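Local coordinates for protein putative isocitrate dehydrogenase, NAD-dependent (Methylococcus capsulatus, PDB 6LKY) that probably catalyses the NAD-dependent oxidative decarboxylation of isocitrate to 2-oxoglutarate with the help of magnesium, at residues L186-G189 / R190-K194; E44-T48 / P49-A53. The protein carries 1 engineered substitution. All coordinates share one frame; numbering follows the deposited sequence.

Contact 1. Residues L186-G189 / R190-K194; sequences LEIG and REIAK
L186 and R190 meet as i and i+4 neighbours on helix 181-193, a local intrahelical contact inside the beta-alpha-beta unit formed by strand 168-173, this helix and strand 200-205. The backbone is regular alpha helix: R190 N donates to L186 O at 2.9 Å, and E191, I192 and A193 repeat the bond one residue further on each time. G189, itself buried, takes part through its carbonyl, with the methyl of A193 lying close by it. With CG of L186 turned away from its own backbone N (chi1 176°), the isobutyl group runs on to the arginine. R190 stays extended from CG to NE, and its guanidinium lies across the leucine with CD2 3.9 Å above the centre of one face; CD1 comes to 3.8 Å from NE. Were the isobutyl group cut back to the methyl of an alanine here, that face would probably lose its apolar cover and a gap open against L171, H173 and V73 of the second subunit, with the salt bridge from R190 NH2 to D203 and the contact on F201 remaining. Elsewhere on the helix, I188 and I192 lie side by side, CG2 of the first 3.8 Å from CD1 of the second; these branched apolar side chains suit the buried side facing helix 147-163. E187 and E191 also point the same way, but their carboxylates are turned 45° apart and OE2 of E187 stands 3.8 Å from OE1 of E191. The chemistry is thus divided round the helix: isoleucines toward helix 147-163, an arginine steadied by a leucine over one face and an ion pair to D203, and two carboxylates whose closeness probably costs a little, likely eased by water and by E187's long, weak ion pair to K136 of the second subunit.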
loop_
_atom_site.group_PDB
_atom_site.type_symbol
_atom_site.label_atom_id
_atom_site.label_comp_id
_atom_site.label_asym_id
_atom_site.label_seq_id
_atom_site.Cartn_x
_atom_site.Cartn_y
_atom_site.Cartn_z
ATOM N N LEU A 186 3.422 -3.845 17.298
ATOM C CA LEU A 186 3.170 -5.286 17.246
ATOM C C LEU A 186 3.234 -5.926 18.640
ATOM O O LEU A 186 2.383 -6.747 19.005
ATOM C CB LEU A 186 4.188 -5.945 16.310
ATOM C CG LEU A 186 4.135 -7.474 16.213
ATOM C CD1 LEU A 186 2.767 -7.944 15.734
ATOM C CD2 LEU A 186 5.220 -7.989 15.289
ATOM N N GLU A 187 4.261 -5.582 19.421
ATOM C CA GLU A 187 4.423 -6.162 20.753
ATOM C C GLU A 187 3.236 -5.828 21.650
ATOM O O GLU A 187 2.697 -6.699 22.355
ATOM C CB GLU A 187 5.726 -5.655 21.366
ATOM C CG GLU A 187 5.952 -6.066 22.808
ATOM C CD GLU A 187 7.036 -5.235 23.455
ATOM O OE1 GLU A 187 8.172 -5.254 22.928
ATOM O OE2 GLU A 187 6.752 -4.555 24.471
ATOM N N ILE A 188 2.805 -4.563 21.625
ATOM C CA ILE A 188 1.633 -4.177 22.399
ATOM C C ILE A 188 0.392 -4.927 21.918
ATOM O O ILE A 188 -0.427 -5.380 22.731
ATOM C CB ILE A 188 1.450 -2.652 22.342
ATOM C CG1 ILE A 188 2.542 -1.982 23.185
ATOM C CG2 ILE A 188 0.064 -2.290 22.795
ATOM C CD1 ILE A 188 2.697 -0.488 22.959
ATOM N N GLY A 189 0.232 -5.077 20.598
ATOM C CA GLY A 189 -0.909 -5.824 20.088
ATOM C C GLY A 189 -0.932 -7.267 20.568
ATOM O O GLY A 189 -1.989 -7.798 20.928
ATOM N N ARG A 190 0.230 -7.926 20.557
ATOM C CA ARG A 190 0.307 -9.297 21.058
ATOM C C ARG A 190 -0.061 -9.372 22.532
ATOM O O ARG A 190 -0.735 -10.316 22.963
ATOM C CB ARG A 190 1.702 -9.875 20.823
ATOM C CG ARG A 190 1.934 -10.171 19.363
ATOM C CD ARG A 190 3.329 -10.641 19.070
ATOM N NE ARG A 190 3.374 -11.169 17.713
ATOM C CZ ARG A 190 4.492 -11.450 17.059
ATOM N NH1 ARG A 190 5.671 -11.237 17.629
ATOM N NH2 ARG A 190 4.430 -11.937 15.829
ATOM N N GLU A 191 0.361 -8.383 23.323
ATOM C CA GLU A 191 -0.004 -8.407 24.737
ATOM C C GLU A 191 -1.506 -8.215 24.912
ATOM O O GLU A 191 -2.157 -8.969 25.644
ATOM C CB GLU A 191 0.790 -7.350 25.508
ATOM C CG GLU A 191 2.216 -7.798 25.800
ATOM C CD GLU A 191 3.158 -6.656 26.179
ATOM O OE1 GLU A 191 4.380 -6.915 26.258
ATOM O OE2 GLU A 191 2.692 -5.510 26.390
ATOM N N ILE A 192 -2.087 -7.250 24.197
ATOM C CA ILE A 192 -3.506 -6.952 24.371
ATOM C C ILE A 192 -4.385 -8.086 23.850
ATOM O O ILE A 192 -5.486 -8.316 24.371
ATOM C CB ILE A 192 -3.830 -5.607 23.691
ATOM C CG1 ILE A 192 -3.316 -4.445 24.556
ATOM C CG2 ILE A 192 -5.336 -5.477 23.370
ATOM C CD1 ILE A 192 -3.440 -3.083 23.908
ATOM N N ALA A 193 -3.913 -8.832 22.841
ATOM C CA ALA A 193 -4.714 -9.917 22.281
ATOM C C ALA A 193 -5.072 -10.959 23.334
ATOM O O ALA A 193 -6.122 -11.609 23.235
ATOM C CB ALA A 193 -3.965 -10.578 21.122
ATOM N N LYS A 194 -4.213 -11.138 24.341
ATOM C CA LYS A 194 -4.466 -12.129 25.381
ATOM C C LYS A 194 -5.611 -11.720 26.298
ATOM O O LYS A 194 -6.176 -12.577 26.984
ATOM C CB LYS A 194 -3.174 -12.390 26.154
ATOM C CG LYS A 194 -2.107 -13.041 25.251
ATOM C CD LYS A 194 -0.856 -13.503 25.992
ATOM C CE LYS A 194 -0.183 -12.369 26.735
ATOM N NZ LYS A 194 1.284 -12.601 26.832
#

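Contact 2. Residues E44-T48 / P49-A53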
loop_
_atom_site.group_PDB
_atom_site.type_symbol
_atom_site.label_atom_id
_atom_site.label_comp_id
_atom_site.label_asym_id
_atom_site.label_seq_id
_atom_site.Cartn_x
_atom_site.Cartn_y
_atom_site.Cartn_z
ATOM N N GLU A 44 -9.707 30.662 1.098
ATOM C CA GLU A 44 -10.150 31.659 0.135
ATOM C C GLU A 44 -11.097 32.657 0.778
ATOM O O GLU A 44 -11.106 33.833 0.394
ATOM C CB GLU A 44 -10.788 30.974 -1.069
ATOM C CG GLU A 44 -9.748 30.344 -1.992
ATOM C CD GLU A 44 -10.355 29.400 -3.012
ATOM O OE1 GLU A 44 -11.564 29.081 -2.896
ATOM O OE2 GLU A 44 -9.614 28.972 -3.926
ATOM N N LYS A 45 -11.867 32.220 1.778
ATOM C CA LYS A 45 -12.922 33.064 2.316
ATOM C C LYS A 45 -12.451 33.845 3.534
ATOM O O LYS A 45 -12.807 35.014 3.689
ATOM C CB LYS A 45 -14.134 32.205 2.674
ATOM C CG LYS A 45 -15.450 32.926 2.943
ATOM C CD LYS A 45 -16.484 31.856 3.324
ATOM C CE LYS A 45 -17.925 32.349 3.383
ATOM N NZ LYS A 45 -17.993 33.807 3.566
ATOM N N PHE A 46 -11.658 33.211 4.405
ATOM C CA PHE A 46 -11.241 33.790 5.673
ATOM C C PHE A 46 -9.735 33.945 5.817
ATOM O O PHE A 46 -9.282 34.446 6.849
ATOM C CB PHE A 46 -11.767 32.944 6.837
ATOM C CG PHE A 46 -13.264 32.857 6.888
ATOM C CD1 PHE A 46 -14.022 33.957 7.278
ATOM C CD2 PHE A 46 -13.916 31.690 6.530
ATOM C CE1 PHE A 46 -15.412 33.884 7.324
ATOM C CE2 PHE A 46 -15.302 31.604 6.571
ATOM C CZ PHE A 46 -16.053 32.705 6.967
ATOM N N GLY A 47 -8.943 33.513 4.842
ATOM C CA GLY A 47 -7.504 33.629 4.967
ATOM C C GLY A 47 -6.829 32.646 5.907
ATOM O O GLY A 47 -5.629 32.803 6.171
ATOM N N THR A 48 -7.557 31.651 6.434
ATOM C CA THR A 48 -6.993 30.587 7.277
ATOM C C THR A 48 -7.630 29.248 6.922
ATOM O O THR A 48 -8.842 29.194 6.680
ATOM C CB THR A 48 -7.221 30.849 8.769
ATOM O OG1 THR A 48 -6.936 29.647 9.499
ATOM C CG2 THR A 48 -8.669 31.225 9.024
ATOM N N PRO A 49 -6.868 28.146 6.937
ATOM C CA PRO A 49 -7.483 26.841 6.610
ATOM C C PRO A 49 -8.377 26.279 7.715
ATOM O O PRO A 49 -9.195 25.398 7.437
ATOM C CB PRO A 49 -6.273 25.932 6.335
ATOM C CG PRO A 49 -5.139 26.552 7.119
ATOM C CD PRO A 49 -5.405 28.049 7.126
ATOM N N LEU A 50 -8.277 26.762 8.950
ATOM C CA LEU A 50 -9.106 26.255 10.043
ATOM C C LEU A 50 -9.475 27.422 10.940
ATOM O O LEU A 50 -8.787 27.701 11.929
ATOM C CB LEU A 50 -8.381 25.169 10.840
ATOM C CG LEU A 50 -9.146 23.946 11.358
ATOM C CD1 LEU A 50 -8.463 23.358 12.581
ATOM C CD2 LEU A 50 -10.583 24.242 11.657
ATOM N N PRO A 51 -10.541 28.151 10.608
ATOM C CA PRO A 51 -10.996 29.222 11.505
ATOM C C PRO A 51 -11.266 28.663 12.892
ATOM O O PRO A 51 -11.739 27.531 13.040
ATOM C CB PRO A 51 -12.281 29.737 10.842
ATOM C CG PRO A 51 -12.216 29.274 9.422
ATOM C CD PRO A 51 -11.385 28.016 9.409
ATOM N N ASP A 52 -10.925 29.462 13.909
ATOM C CA ASP A 52 -11.190 29.079 15.295
ATOM C C ASP A 52 -12.650 28.721 15.507
ATOM O O ASP A 52 -12.963 27.792 16.260
ATOM C CB ASP A 52 -10.794 30.214 16.245
ATOM C CG ASP A 52 -9.307 30.239 16.546
ATOM O OD1 ASP A 52 -8.662 29.161 16.507
ATOM O OD2 ASP A 52 -8.785 31.344 16.814
ATOM N N ALA A 53 -13.559 29.457 14.862
ATOM C CA ALA A 53 -14.987 29.208 15.050
ATOM C C ALA A 53 -15.381 27.798 14.618
ATOM O O ALA A 53 -16.268 27.191 15.229
ATOM C CB ALA A 53 -15.801 30.255 14.288
#
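The turn that joins helix 39-46 to helix 52-61 holds this contact, in which F46 and T48 meet P51, and T48 bonds to L50 N across P49. G47 leaves the first helix with a positive phi of 75°, a conformation that glycine adopts readily. T48 follows in an extended conformation and places OG1 opposite its backbone N (chi1 167°), which brings the hydroxyl to the N-H of L50. That bond, from L50 N to T48 OG1, measures 3.2 Å, with an angle of 156° at the hydrogen. P49, between them, has no N-H of its own to compete for the hydroxyl. The other branch of T48, CG2, lies 4.1 Å from CG of P51. The same CG of P51 also approaches CD2 of F46 at 4.1 Å, obliquely, with the side chains crossing at about a right angle. P51 occupies the N-cap position of helix 52-61, where its rigid ring suits a place that needs no N-H. L50 points away from this group and packs on V80, T83 and L84 of helix 80-87. One threonine therefore serves both kinds of chemistry: its hydroxyl pins the turn locally, while its methyl and F46, ending helix 39-46, both touch the ring of P51.

The two contacts lie far apart in the chain's fold, their centres 42 Å and their nearest atoms about 28 Å from each other, so neither touches the other. Each nevertheless lies in the wider neighbourhood of a bound NAD. In contact 1 the side chain of L186 is about 8 Å from that of N176, and the side chain of R190 is about 11 Å from a bound NAD. In contact 2 the side chain of L50 is about 7 Å from that of L69, and the side chain of P49 is about 12 Å from a bound NAD. At these distances neither touches the cofactor: one is a helix packed near the second subunit, the other a surface turn between helices.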